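PDB 3DFI: pseudoaglycone deacetylase Dbv21 from Actinoplanes teichomyceticus, which probably removes an acetyl group from the pseudoaglycone precursor of the lipoglycopeptide antibiotic A40926, using a bound zinc ion. Local coordinates for residues L28-Q33 and F210-A215; G36-F41 and L86-R91; P50-A55 and E69-R74; A61-S66 and A227-V232. All blocks are in the same frame, centred on the assembly; numbering follows the deposited sequence.

Contact 1: L28-Q33 and F210-A215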
loop_
_atom_site.group_PDB
_atom_site.type_symbol
_atom_site.label_atom_id
_atom_site.label_comp_id
_atom_site.label_asym_id
_atom_site.label_seq_id
_atom_site.Cartn_x
_atom_site.Cartn_y
_atom_site.Cartn_z
ATOM N N LEU A 28 1.753 10.906 1.727
ATOM C CA LEU A 28 3.040 10.799 1.044
ATOM C C LEU A 28 3.339 12.066 0.257
ATOM O O LEU A 28 4.451 12.607 0.357
ATOM C CB LEU A 28 3.097 9.564 0.136
ATOM C CG LEU A 28 3.023 8.193 0.829
ATOM C CD1 LEU A 28 3.111 7.055 -0.215
ATOM C CD2 LEU A 28 4.083 8.026 1.870
ATOM N N ALA A 29 2.347 12.524 -0.516
ATOM C CA ALA A 29 2.417 13.791 -1.249
ATOM C C ALA A 29 2.720 14.949 -0.307
ATOM O O ALA A 29 3.547 15.817 -0.623
ATOM C CB ALA A 29 1.121 14.045 -1.968
ATOM N N GLN A 30 2.029 14.979 0.836
ATOM C CA GLN A 30 2.226 16.046 1.835
ATOM C C GLN A 30 3.622 15.985 2.453
ATOM O O GLN A 30 4.213 17.034 2.768
ATOM C CB GLN A 30 1.183 15.968 2.953
ATOM C CG GLN A 30 1.262 17.124 3.966
ATOM C CD GLN A 30 0.784 18.439 3.376
ATOM O OE1 GLN A 30 1.541 19.409 3.285
ATOM N NE2 GLN A 30 -0.475 18.475 2.956
ATOM N N ALA A 31 4.138 14.769 2.650
ATOM C CA ALA A 31 5.506 14.618 3.174
ATOM C C ALA A 31 6.512 15.199 2.188
ATOM O O ALA A 31 7.421 15.904 2.587
ATOM C CB ALA A 31 5.828 13.157 3.485
ATOM N N GLU A 32 6.313 14.922 0.897
ATOM C CA GLU A 32 7.190 15.450 -0.147
ATOM C C GLU A 32 7.088 16.984 -0.281
ATOM O O GLU A 32 8.108 17.679 -0.417
ATOM C CB GLU A 32 6.931 14.736 -1.479
ATOM C CG GLU A 32 7.983 15.005 -2.550
ATOM C CD GLU A 32 7.560 16.079 -3.561
ATOM O OE1 GLU A 32 8.216 16.180 -4.626
ATOM O OE2 GLU A 32 6.576 16.815 -3.309
ATOM N N GLN A 33 5.860 17.500 -0.221
ATOM C CA GLN A 33 5.615 18.948 -0.229
ATOM C C GLN A 33 6.270 19.624 0.973
ATOM O O GLN A 33 6.698 20.777 0.878
ATOM C CB GLN A 33 4.118 19.259 -0.222
ATOM C CG GLN A 33 3.379 18.928 -1.510
ATOM C CD GLN A 33 1.885 18.731 -1.294
ATOM O OE1 GLN A 33 1.289 19.297 -0.369
ATOM N NE2 GLN A 33 1.274 17.923 -2.149
ATOM N N PHE A 210 -3.863 14.841 8.547
ATOM C CA PHE A 210 -4.513 15.851 7.725
ATOM C C PHE A 210 -3.569 16.387 6.675
ATOM O O PHE A 210 -2.363 16.523 6.923
ATOM C CB PHE A 210 -5.026 16.990 8.601
ATOM C CG PHE A 210 -6.206 16.612 9.432
ATOM C CD1 PHE A 210 -6.037 16.144 10.733
ATOM C CD2 PHE A 210 -7.494 16.707 8.912
ATOM C CE1 PHE A 210 -7.141 15.785 11.508
ATOM C CE2 PHE A 210 -8.598 16.347 9.677
ATOM C CZ PHE A 210 -8.414 15.883 10.980
ATOM N N VAL A 211 -4.123 16.676 5.500
ATOM C CA VAL A 211 -3.345 17.170 4.370
ATOM C C VAL A 211 -4.025 18.410 3.779
ATOM O O VAL A 211 -5.206 18.665 4.038
ATOM C CB VAL A 211 -3.128 16.072 3.267
ATOM C CG1 VAL A 211 -2.517 14.779 3.864
ATOM C CG2 VAL A 211 -4.423 15.769 2.509
ATOM N N ASP A 212 -3.274 19.186 3.002
ATOM C CA ASP A 212 -3.822 20.374 2.360
ATOM C C ASP A 212 -4.485 19.998 1.022
ATOM O O ASP A 212 -4.406 18.837 0.592
ATOM C CB ASP A 212 -2.749 21.469 2.218
ATOM C CG ASP A 212 -1.602 21.090 1.273
ATOM O OD1 ASP A 212 -0.571 21.794 1.305
ATOM O OD2 ASP A 212 -1.704 20.121 0.499
ATOM N N GLU A 213 -5.151 20.947 0.367
ATOM C CA GLU A 213 -5.892 20.594 -0.846
ATOM C C GLU A 213 -5.025 20.073 -1.988
ATOM O O GLU A 213 -5.454 19.199 -2.730
ATOM C CB GLU A 213 -6.856 21.698 -1.316
ATOM C CG GLU A 213 -6.475 23.118 -0.964
ATOM C CD GLU A 213 -7.691 24.021 -0.814
ATOM O OE1 GLU A 213 -7.767 24.770 0.193
ATOM O OE2 GLU A 213 -8.581 23.978 -1.694
ATOM N N GLU A 214 -3.800 20.564 -2.122
ATOM C CA GLU A 214 -2.957 20.080 -3.206
ATOM C C GLU A 214 -2.499 18.629 -2.995
ATOM O O GLU A 214 -2.384 17.879 -3.973
ATOM C CB GLU A 214 -1.790 21.032 -3.507
ATOM C CG GLU A 214 -0.412 20.556 -3.077
ATOM C CD GLU A 214 0.700 21.054 -3.994
ATOM O OE1 GLU A 214 1.462 21.960 -3.579
ATOM O OE2 GLU A 214 0.809 20.544 -5.128
ATOM N N ALA A 215 -2.269 18.227 -1.740
ATOM C CA ALA A 215 -1.880 16.847 -1.454
ATOM C C ALA A 215 -3.004 15.877 -1.838
ATOM O O ALA A 215 -2.740 14.819 -2.410
ATOM C CB ALA A 215 -1.481 16.673 0.007
#
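Q30 carries more of this contact than any other residue. Its CB lies 4.0 Å from V211 CG1 and 4.0 Å from A215 CB. With CG anti to the backbone N (chi1 -175°) and a bend at chi2, the chain swings its amide over to D212. Q30 CD comes within 4.1 Å of D212 CG, and the amide stands steeply against the carboxylate, their planes 70° apart. Q33, one turn further along the helix, reaches E214. Q33 CD is 3.4 Å from E214 CG, and the Q33 amide is stacked on the E214 carboxylate with the planes 29° apart. The same amide is nearly coplanar with the D212 carboxylate. The helices also meet through two small buried residues, with A29 CB 4.2 Å from A215 CB.

D212 is set in place by its own helix. It is the N-cap of helix 213-223, and A215 N donates to D212 OD2 at 3.0 Å. V211 is backbone hydrogen-bonded to Y257. R218, further along helix 213-223, touches A29 and Q33 and makes a salt bridge to E32.

The contact thus packs the C-terminal turn of helix 19-33 on the N-terminal turn of helix 213-223. The D212 carboxylate lies at a helix N terminus and accepts from A215 N there, which would be expected to stabilise its negative charge.

Contact 2: G36-F41 and L86-R91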
loop_
_atom_site.group_PDB
_atom_site.type_symbol
_atom_site.label_atom_id
_atom_site.label_comp_id
_atom_site.label_asym_id
_atom_site.label_seq_id
_atom_site.Cartn_x
_atom_site.Cartn_y
_atom_site.Cartn_z
ATOM N N GLY A 36 10.257 16.253 2.798
ATOM C CA GLY A 36 10.705 14.907 3.108
ATOM C C GLY A 36 10.978 14.058 1.871
ATOM O O GLY A 36 10.735 14.476 0.734
ATOM N N LYS A 37 11.496 12.857 2.099
ATOM C CA LYS A 37 11.841 11.952 1.013
ATOM C C LYS A 37 11.001 10.709 1.167
ATOM O O LYS A 37 10.937 10.132 2.242
ATOM C CB LYS A 37 13.335 11.599 1.020
ATOM C CG LYS A 37 13.765 10.788 -0.210
ATOM C CD LYS A 37 15.277 10.614 -0.279
ATOM C CE LYS A 37 15.662 9.625 -1.384
ATOM N NZ LYS A 37 17.152 9.456 -1.437
ATOM N N VAL A 38 10.350 10.316 0.086
ATOM C CA VAL A 38 9.465 9.166 0.094
ATOM C C VAL A 38 9.922 8.115 -0.930
ATOM O O VAL A 38 10.256 8.443 -2.072
ATOM C CB VAL A 38 7.995 9.592 -0.203
ATOM C CG1 VAL A 38 7.063 8.395 -0.196
ATOM C CG2 VAL A 38 7.508 10.671 0.796
ATOM N N THR A 39 9.952 6.858 -0.487
ATOM C CA THR A 39 10.142 5.721 -1.364
ATOM C C THR A 39 9.043 4.698 -1.092
ATOM O O THR A 39 8.780 4.340 0.045
ATOM C CB THR A 39 11.515 5.051 -1.135
ATOM O OG1 THR A 39 12.549 6.010 -1.384
ATOM C CG2 THR A 39 11.696 3.829 -2.077
ATOM N N VAL A 40 8.406 4.221 -2.153
ATOM C CA VAL A 40 7.436 3.166 -2.000
ATOM C C VAL A 40 8.016 1.905 -2.617
ATOM O O VAL A 40 8.322 1.885 -3.806
ATOM C CB VAL A 40 6.081 3.558 -2.655
ATOM C CG1 VAL A 40 5.111 2.391 -2.647
ATOM C CG2 VAL A 40 5.484 4.791 -1.942
ATOM N N PHE A 41 8.149 0.867 -1.793
ATOM C CA PHE A 41 8.635 -0.459 -2.210
ATOM C C PHE A 41 7.408 -1.372 -2.256
ATOM O O PHE A 41 6.695 -1.471 -1.276
ATOM C CB PHE A 41 9.671 -0.993 -1.187
ATOM C CG PHE A 41 10.082 -2.453 -1.402
ATOM C CD1 PHE A 41 9.699 -3.449 -0.502
ATOM C CD2 PHE A 41 10.882 -2.823 -2.478
ATOM C CE1 PHE A 41 10.114 -4.803 -0.694
ATOM C CE2 PHE A 41 11.277 -4.154 -2.675
ATOM C CZ PHE A 41 10.894 -5.135 -1.802
ATOM N N LEU A 86 3.459 11.930 -7.338
ATOM C CA LEU A 86 3.530 12.261 -5.915
ATOM C C LEU A 86 4.927 12.714 -5.483
ATOM O O LEU A 86 5.142 13.096 -4.316
ATOM C CB LEU A 86 3.102 11.064 -5.069
ATOM C CG LEU A 86 1.690 10.490 -5.202
ATOM C CD1 LEU A 86 1.534 9.359 -4.200
ATOM C CD2 LEU A 86 0.624 11.569 -4.983
ATOM N N GLY A 87 5.859 12.662 -6.435
ATOM C CA GLY A 87 7.271 12.896 -6.197
ATOM C C GLY A 87 7.944 11.822 -5.359
ATOM O O GLY A 87 8.928 12.098 -4.695
ATOM N N ALA A 88 7.411 10.604 -5.371
ATOM C CA ALA A 88 7.955 9.512 -4.559
ATOM C C ALA A 88 8.812 8.589 -5.413
ATOM O O ALA A 88 8.492 8.355 -6.581
ATOM C CB ALA A 88 6.833 8.730 -3.914
ATOM N N GLY A 89 9.908 8.079 -4.839
ATOM C CA GLY A 89 10.702 7.023 -5.481
ATOM C C GLY A 89 9.908 5.730 -5.492
ATOM O O GLY A 89 9.012 5.555 -4.653
ATOM N N HIS A 90 10.189 4.855 -6.471
ATOM C CA HIS A 90 9.597 3.503 -6.540
ATOM C C HIS A 90 10.686 2.437 -6.421
ATOM O O HIS A 90 11.790 2.652 -6.883
ATOM C CB HIS A 90 8.822 3.273 -7.844
ATOM C CG HIS A 90 9.661 3.405 -9.087
ATOM N ND1 HIS A 90 10.258 2.325 -9.711
ATOM C CD2 HIS A 90 10.022 4.496 -9.803
ATOM C CE1 HIS A 90 10.930 2.744 -10.769
ATOM N NE2 HIS A 90 10.805 4.055 -10.849
ATOM N N ARG A 91 10.371 1.293 -5.816
ATOM C CA ARG A 91 11.260 0.135 -5.870
ATOM C C ARG A 91 10.355 -1.100 -6.037
ATOM O O ARG A 91 9.315 -1.225 -5.353
ATOM C CB ARG A 91 12.226 0.089 -4.639
ATOM C CG ARG A 91 13.677 -0.268 -5.042
ATOM C CD ARG A 91 14.721 0.869 -5.049
ATOM N NE ARG A 91 14.198 2.086 -5.632
ATOM C CZ ARG A 91 14.711 3.302 -5.459
ATOM N NH1 ARG A 91 14.109 4.333 -6.040
ATOM N NH2 ARG A 91 15.794 3.490 -4.709
HETATM O O HOH W 1 10.950 11.755 -2.488
#
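Strands 37-42 and 89-92 are parallel neighbours at one margin of the central sheet, with T39 opposite G89, V40 opposite H90 and F41 opposite R91. Helices 54-63 and 71-86 lie between them in the chain, so the pair belongs to a beta-alpha-beta crossover. The axes of the short segments are 24° apart. Three backbone bonds join them. G89 N donates to V38 O at 2.8 Å. V40 N donates to G89 O at 2.9 Å and almost straight (171°). R91 N donates to V40 O at 2.9 Å. Before the first of these a water continues the pattern, accepting from V38 N at 3.0 Å and donating to G87 O at 3.0 Å. G87 ends helix 71-86 in a Schellman motif.

V38 CG1 packs on A88 CB at 3.7 Å. V40 faces helices 19-33 and 71-86, touching L28 and L83. On the other face F41 and R91 meet, and both touch M140 of helix 126-144. R91 CB lies in the plane of the F41 ring at its edge, 3.9 Å from CD2. The R91 guanidinium stands perpendicular to that ring (89°).

Bends at chi2 and chi3 bring the guanidinium back to its own strand, and NE and NH1 both grip H90 O from one side of its carbonyl plane. Strand 89-92 is outermost in this chain, so a side chain serves a carbonyl that no further strand meets.

Contact 3: P50-A55 and E69-R74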
loop_
_atom_site.group_PDB
_atom_site.type_symbol
_atom_site.label_atom_id
_atom_site.label_comp_id
_atom_site.label_asym_id
_atom_site.label_seq_id
_atom_site.Cartn_x
_atom_site.Cartn_y
_atom_site.Cartn_z
ATOM N N PRO A 50 3.585 -13.401 -20.808
ATOM C CA PRO A 50 2.667 -14.351 -21.433
ATOM C C PRO A 50 3.467 -15.543 -21.971
ATOM O O PRO A 50 4.639 -15.364 -22.313
ATOM C CB PRO A 50 2.072 -13.557 -22.611
ATOM C CG PRO A 50 2.368 -12.141 -22.329
ATOM C CD PRO A 50 3.670 -12.153 -21.584
ATOM N N PRO A 51 2.834 -16.730 -22.095
ATOM C CA PRO A 51 1.400 -16.996 -21.920
ATOM C C PRO A 51 0.996 -17.275 -20.478
ATOM O O PRO A 51 1.824 -17.715 -19.678
ATOM C CB PRO A 51 1.158 -18.232 -22.796
ATOM C CG PRO A 51 2.519 -18.864 -23.020
ATOM C CD PRO A 51 3.575 -17.957 -22.438
ATOM N N TYR A 52 -0.274 -17.019 -20.162
ATOM C CA TYR A 52 -0.784 -17.163 -18.796
ATOM C C TYR A 52 -1.767 -18.318 -18.642
ATOM O O TYR A 52 -2.217 -18.898 -19.627
ATOM C CB TYR A 52 -1.475 -15.870 -18.347
ATOM C CG TYR A 52 -0.583 -14.656 -18.343
ATOM C CD1 TYR A 52 0.402 -14.497 -17.366
ATOM C CD2 TYR A 52 -0.731 -13.657 -19.310
ATOM C CE1 TYR A 52 1.229 -13.388 -17.355
ATOM C CE2 TYR A 52 0.091 -12.530 -19.303
ATOM C CZ TYR A 52 1.064 -12.408 -18.317
ATOM O OH TYR A 52 1.886 -11.320 -18.303
ATOM N N SER A 53 -2.100 -18.633 -17.392
ATOM C CA SER A 53 -3.157 -19.593 -17.076
ATOM C C SER A 53 -4.533 -18.958 -17.311
ATOM O O SER A 53 -4.676 -17.739 -17.179
ATOM C CB SER A 53 -3.041 -20.056 -15.619
ATOM O OG SER A 53 -3.447 -19.039 -14.720
ATOM N N PRO A 54 -5.551 -19.778 -17.649
ATOM C CA PRO A 54 -6.920 -19.252 -17.757
ATOM C C PRO A 54 -7.352 -18.441 -16.523
ATOM O O PRO A 54 -8.009 -17.410 -16.667
ATOM C CB PRO A 54 -7.772 -20.518 -17.887
ATOM C CG PRO A 54 -6.856 -21.523 -18.483
ATOM C CD PRO A 54 -5.491 -21.222 -17.953
ATOM N N ALA A 55 -6.970 -18.896 -15.330
ATOM C CA ALA A 55 -7.298 -18.198 -14.085
ATOM C C ALA A 55 -6.685 -16.795 -14.021
ATOM O O ALA A 55 -7.244 -15.896 -13.377
ATOM C CB ALA A 55 -6.864 -19.023 -12.889
ATOM N N GLU A 69 -0.494 -9.321 -23.832
ATOM C CA GLU A 69 0.069 -8.231 -23.025
ATOM C C GLU A 69 0.681 -8.717 -21.721
ATOM O O GLU A 69 0.075 -9.525 -21.000
ATOM C CB GLU A 69 -0.955 -7.129 -22.774
ATOM C CG GLU A 69 -1.415 -6.435 -24.089
ATOM C CD GLU A 69 -2.516 -5.404 -23.871
ATOM O OE1 GLU A 69 -3.449 -5.701 -23.099
ATOM O OE2 GLU A 69 -2.469 -4.307 -24.493
ATOM N N ASP A 70 1.868 -8.193 -21.422
ATOM C CA ASP A 70 2.584 -8.476 -20.162
ATOM C C ASP A 70 1.931 -7.665 -19.047
ATOM O O ASP A 70 2.133 -6.445 -18.935
ATOM C CB ASP A 70 4.070 -8.114 -20.330
ATOM C CG ASP A 70 4.944 -8.566 -19.145
ATOM O OD1 ASP A 70 4.518 -8.475 -17.988
ATOM O OD2 ASP A 70 6.078 -9.000 -19.385
ATOM N N ALA A 71 1.120 -8.332 -18.230
ATOM C CA ALA A 71 0.360 -7.648 -17.183
ATOM C C ALA A 71 1.175 -7.040 -16.031
ATOM O O ALA A 71 0.984 -5.868 -15.695
ATOM C CB ALA A 71 -0.755 -8.550 -16.641
ATOM N N PRO A 72 2.054 -7.833 -15.388
ATOM C CA PRO A 72 2.869 -7.217 -14.327
ATOM C C PRO A 72 3.687 -6.013 -14.825
ATOM O O PRO A 72 3.789 -5.009 -14.118
ATOM C CB PRO A 72 3.772 -8.357 -13.873
ATOM C CG PRO A 72 3.032 -9.600 -14.249
ATOM C CD PRO A 72 2.353 -9.268 -15.556
ATOM N N LEU A 73 4.213 -6.089 -16.053
ATOM C CA LEU A 73 4.874 -4.931 -16.668
ATOM C C LEU A 73 3.942 -3.720 -16.790
ATOM O O LEU A 73 4.276 -2.631 -16.340
ATOM C CB LEU A 73 5.470 -5.304 -18.034
ATOM C CG LEU A 73 6.157 -4.183 -18.823
ATOM C CD1 LEU A 73 7.427 -3.675 -18.079
ATOM C CD2 LEU A 73 6.499 -4.636 -20.262
ATOM N N ARG A 74 2.781 -3.893 -17.424
ATOM C CA ARG A 74 1.765 -2.830 -17.439
ATOM C C ARG A 74 1.565 -2.190 -16.048
ATOM O O ARG A 74 1.592 -0.966 -15.902
ATOM C CB ARG A 74 0.436 -3.373 -17.968
ATOM C CG ARG A 74 -0.732 -2.324 -18.074
ATOM C CD ARG A 74 -0.746 -1.612 -19.474
ATOM N NE ARG A 74 0.533 -0.944 -19.732
ATOM C CZ ARG A 74 0.844 0.282 -19.310
ATOM N NH1 ARG A 74 2.048 0.777 -19.551
ATOM N NH2 ARG A 74 -0.037 1.025 -18.652
#
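Y52 reaches its ring across to the start of helix 71-86, and its hydroxyl does most of the touching. Y52 OH accepts from A71 N at 3.1 Å with an angle of 151° at the hydrogen. The same oxygen is also hydrogen-bonded to A48 O, so two backbone groups hold the end of the ring. P72 CD packs against Y52 OH at 3.5 Å. E69 O comes in at the edge of the ring, in its plane, 3.5 Å from Y52 CE2.

The Y52 bond falls on the first turn of the helix. D70 is its N-cap. With CG anti to the backbone N (chi1 -171°), the D70 carboxylate reaches L73 N, which donates to OD1 at 3.1 Å from above the carboxylate plane. Y52 and D70 accept from different N-H groups of the same first turn.

P50 is the second large contributor. Its CA sits over one face of the Y52 ring, offset toward the rim, and P50 CG meets E69 O at 3.7 Å. The peptide bond before P51 is cis, within the link between P50 and Y52. H60 of helix 54-63 meets the Y52 ring edge-to-face. CB of E69 points away from the other segment, and its OE1 is hydrogen-bonded to S66 N.

Contact 4: A61-S66 and A227-V232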
loop_
_atom_site.group_PDB
_atom_site.type_symbol
_atom_site.label_atom_id
_atom_site.label_comp_id
_atom_site.label_asym_id
_atom_site.label_seq_id
_atom_site.Cartn_x
_atom_site.Cartn_y
_atom_site.Cartn_z
ATOM N N ALA A 61 -8.360 -10.082 -18.387
ATOM C CA ALA A 61 -9.533 -9.647 -19.157
ATOM C C ALA A 61 -10.384 -8.614 -18.416
ATOM O O ALA A 61 -10.857 -7.660 -19.033
ATOM C CB ALA A 61 -10.388 -10.845 -19.593
ATOM N N ARG A 62 -10.567 -8.808 -17.110
ATOM C CA ARG A 62 -11.265 -7.851 -16.239
ATOM C C ARG A 62 -10.551 -6.502 -16.084
ATOM O O ARG A 62 -11.193 -5.475 -15.796
ATOM C CB ARG A 62 -11.507 -8.452 -14.844
ATOM C CG ARG A 62 -12.963 -8.289 -14.360
ATOM C CD ARG A 62 -13.208 -8.741 -12.912
ATOM N NE ARG A 62 -12.183 -9.657 -12.386
ATOM C CZ ARG A 62 -12.437 -10.766 -11.686
ATOM N NH1 ARG A 62 -13.688 -11.136 -11.435
ATOM N NH2 ARG A 62 -11.435 -11.523 -11.251
ATOM N N TRP A 63 -9.230 -6.506 -16.240
ATOM C CA TRP A 63 -8.464 -5.264 -16.218
ATOM C C TRP A 63 -8.423 -4.600 -17.605
ATOM O O TRP A 63 -7.941 -3.479 -17.745
ATOM C CB TRP A 63 -7.055 -5.522 -15.723
ATOM C CG TRP A 63 -6.998 -6.016 -14.309
ATOM C CD1 TRP A 63 -7.940 -5.837 -13.331
ATOM C CD2 TRP A 63 -5.926 -6.742 -13.706
ATOM N NE1 TRP A 63 -7.526 -6.428 -12.162
ATOM C CE2 TRP A 63 -6.288 -6.983 -12.362
ATOM C CE3 TRP A 63 -4.693 -7.202 -14.164
ATOM C CZ2 TRP A 63 -5.472 -7.680 -11.485
ATOM C CZ3 TRP A 63 -3.873 -7.897 -13.273
ATOM C CH2 TRP A 63 -4.272 -8.130 -11.961
ATOM N N GLY A 64 -8.936 -5.288 -18.616
ATOM C CA GLY A 64 -8.979 -4.741 -19.970
ATOM C C GLY A 64 -7.757 -5.059 -20.814
ATOM O O GLY A 64 -7.531 -4.411 -21.846
ATOM N N LEU A 65 -6.996 -6.070 -20.381
ATOM C CA LEU A 65 -5.759 -6.507 -21.050
ATOM C C LEU A 65 -6.006 -7.695 -21.981
ATOM O O LEU A 65 -6.857 -8.535 -21.703
ATOM C CB LEU A 65 -4.672 -6.880 -20.014
ATOM C CG LEU A 65 -4.313 -5.844 -18.939
ATOM C CD1 LEU A 65 -3.281 -6.390 -17.978
ATOM C CD2 LEU A 65 -3.816 -4.543 -19.571
ATOM N N SER A 66 -5.272 -7.746 -23.091
ATOM C CA SER A 66 -5.416 -8.798 -24.130
ATOM C C SER A 66 -4.396 -9.929 -23.835
ATOM O O SER A 66 -3.405 -9.673 -23.158
ATOM C CB SER A 66 -5.185 -8.200 -25.498
ATOM N N ALA A 227 -4.970 2.217 -13.953
ATOM C CA ALA A 227 -6.213 2.140 -14.722
ATOM C C ALA A 227 -6.715 0.713 -14.744
ATOM O O ALA A 227 -7.907 0.445 -14.891
ATOM C CB ALA A 227 -5.944 2.594 -16.135
ATOM N N THR A 228 -5.759 -0.201 -14.695
ATOM C CA THR A 228 -6.016 -1.627 -14.643
ATOM C C THR A 228 -6.898 -1.972 -13.408
ATOM O O THR A 228 -7.951 -2.584 -13.551
ATOM C CB THR A 228 -4.635 -2.350 -14.660
ATOM O OG1 THR A 228 -4.726 -3.615 -15.307
ATOM C CG2 THR A 228 -4.007 -2.435 -13.323
ATOM N N GLN A 229 -6.468 -1.517 -12.227
ATOM C CA GLN A 229 -7.145 -1.737 -10.954
ATOM C C GLN A 229 -8.402 -0.887 -10.830
ATOM O O GLN A 229 -9.455 -1.377 -10.389
ATOM C CB GLN A 229 -6.198 -1.452 -9.774
ATOM C CG GLN A 229 -4.926 -2.325 -9.752
ATOM C CD GLN A 229 -5.188 -3.781 -10.111
ATOM O OE1 GLN A 229 -4.867 -4.224 -11.222
ATOM N NE2 GLN A 229 -5.805 -4.524 -9.195
ATOM N N LEU A 230 -8.315 0.381 -11.228
ATOM C CA LEU A 230 -9.516 1.229 -11.234
ATOM C C LEU A 230 -10.590 0.795 -12.207
ATOM O O LEU A 230 -11.747 1.238 -12.096
ATOM C CB LEU A 230 -9.180 2.720 -11.373
ATOM C CG LEU A 230 -8.890 3.365 -9.993
ATOM C CD1 LEU A 230 -7.771 2.664 -9.211
ATOM C CD2 LEU A 230 -8.589 4.850 -10.119
ATOM N N SER A 231 -10.257 -0.098 -13.141
ATOM C CA SER A 231 -11.330 -0.613 -13.995
ATOM C C SER A 231 -12.333 -1.476 -13.181
ATOM O O SER A 231 -13.476 -1.673 -13.605
ATOM C CB SER A 231 -10.816 -1.297 -15.276
ATOM O OG SER A 231 -10.344 -2.593 -15.029
ATOM N N VAL A 232 -11.885 -1.953 -12.008
ATOM C CA VAL A 232 -12.754 -2.625 -11.021
ATOM C C VAL A 232 -13.141 -1.673 -9.875
ATOM O O VAL A 232 -14.309 -1.530 -9.556
ATOM C CB VAL A 232 -12.087 -3.920 -10.425
ATOM C CG1 VAL A 232 -13.001 -4.581 -9.363
ATOM C CG2 VAL A 232 -11.783 -4.926 -11.531
#
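W63 fits as a knob into a hole formed by T228, Q229, S231 and V232 of helix 227-233. The apolar part of this packing is at the ring edge, where W63 CD1 lies 4.3 Å from V232 CG2. R62 adds its aliphatic chain, with CD 4.3 Å from the same V232 CG2, while its guanidinium makes a cation-pi contact with F59.

Polar atoms also meet the W63 side chain. Q229 OE1 lies over one face of the indole, offset toward the rim and 3.3 Å from W63 CE2. The Q229 chain bends at chi2 (-41°), and its amide plane stands 75° from the ring. T228 OG1 is modelled 3.0 Å from W63 CB, an approach short enough to be doubtful. L65 CD1 lies 4.1 Å from T228 OG1. This hydroxyl is buried and has no hydrogen-bonding partner anywhere in the model.

S231 OG lies between two carbonyls, 3.1 Å from R62 O and 2.8 Å from T228 O; its one proton can serve either. Outside the pair, T228 N is hydrogen-bonded to E78 of helix 71-86, and R75 of that helix touches both W63 and Q229.

Helix 54-63 ends here in a Schellman motif with G64 at positive phi. Through Q229 the packing of the two helices lies near the metal site: the Q229 side chain is about 7 Å from the zinc ion held by H16, D19 and H161.

In the fold
From the N terminus, helix 19-33 gives the first half of contact 1, and strand 37-42 follows directly with that of contact 2. These two touch, since L28 packs on V38 and V40. Contact 3 then closes a short loop round helix 54-63, nested inside the loop of contact 2, which is itself nested inside that of contact 1. Contact 4 crosses all three: it starts within the loop of contact 3 and ends on helix 227-233, beyond contact 1. Contacts 3 and 4 share helix 54-63 and meet where A71 packs on L65. Contacts 1 and 3 lie on opposite sides of the chain's centre, with centres about 35 Å apart.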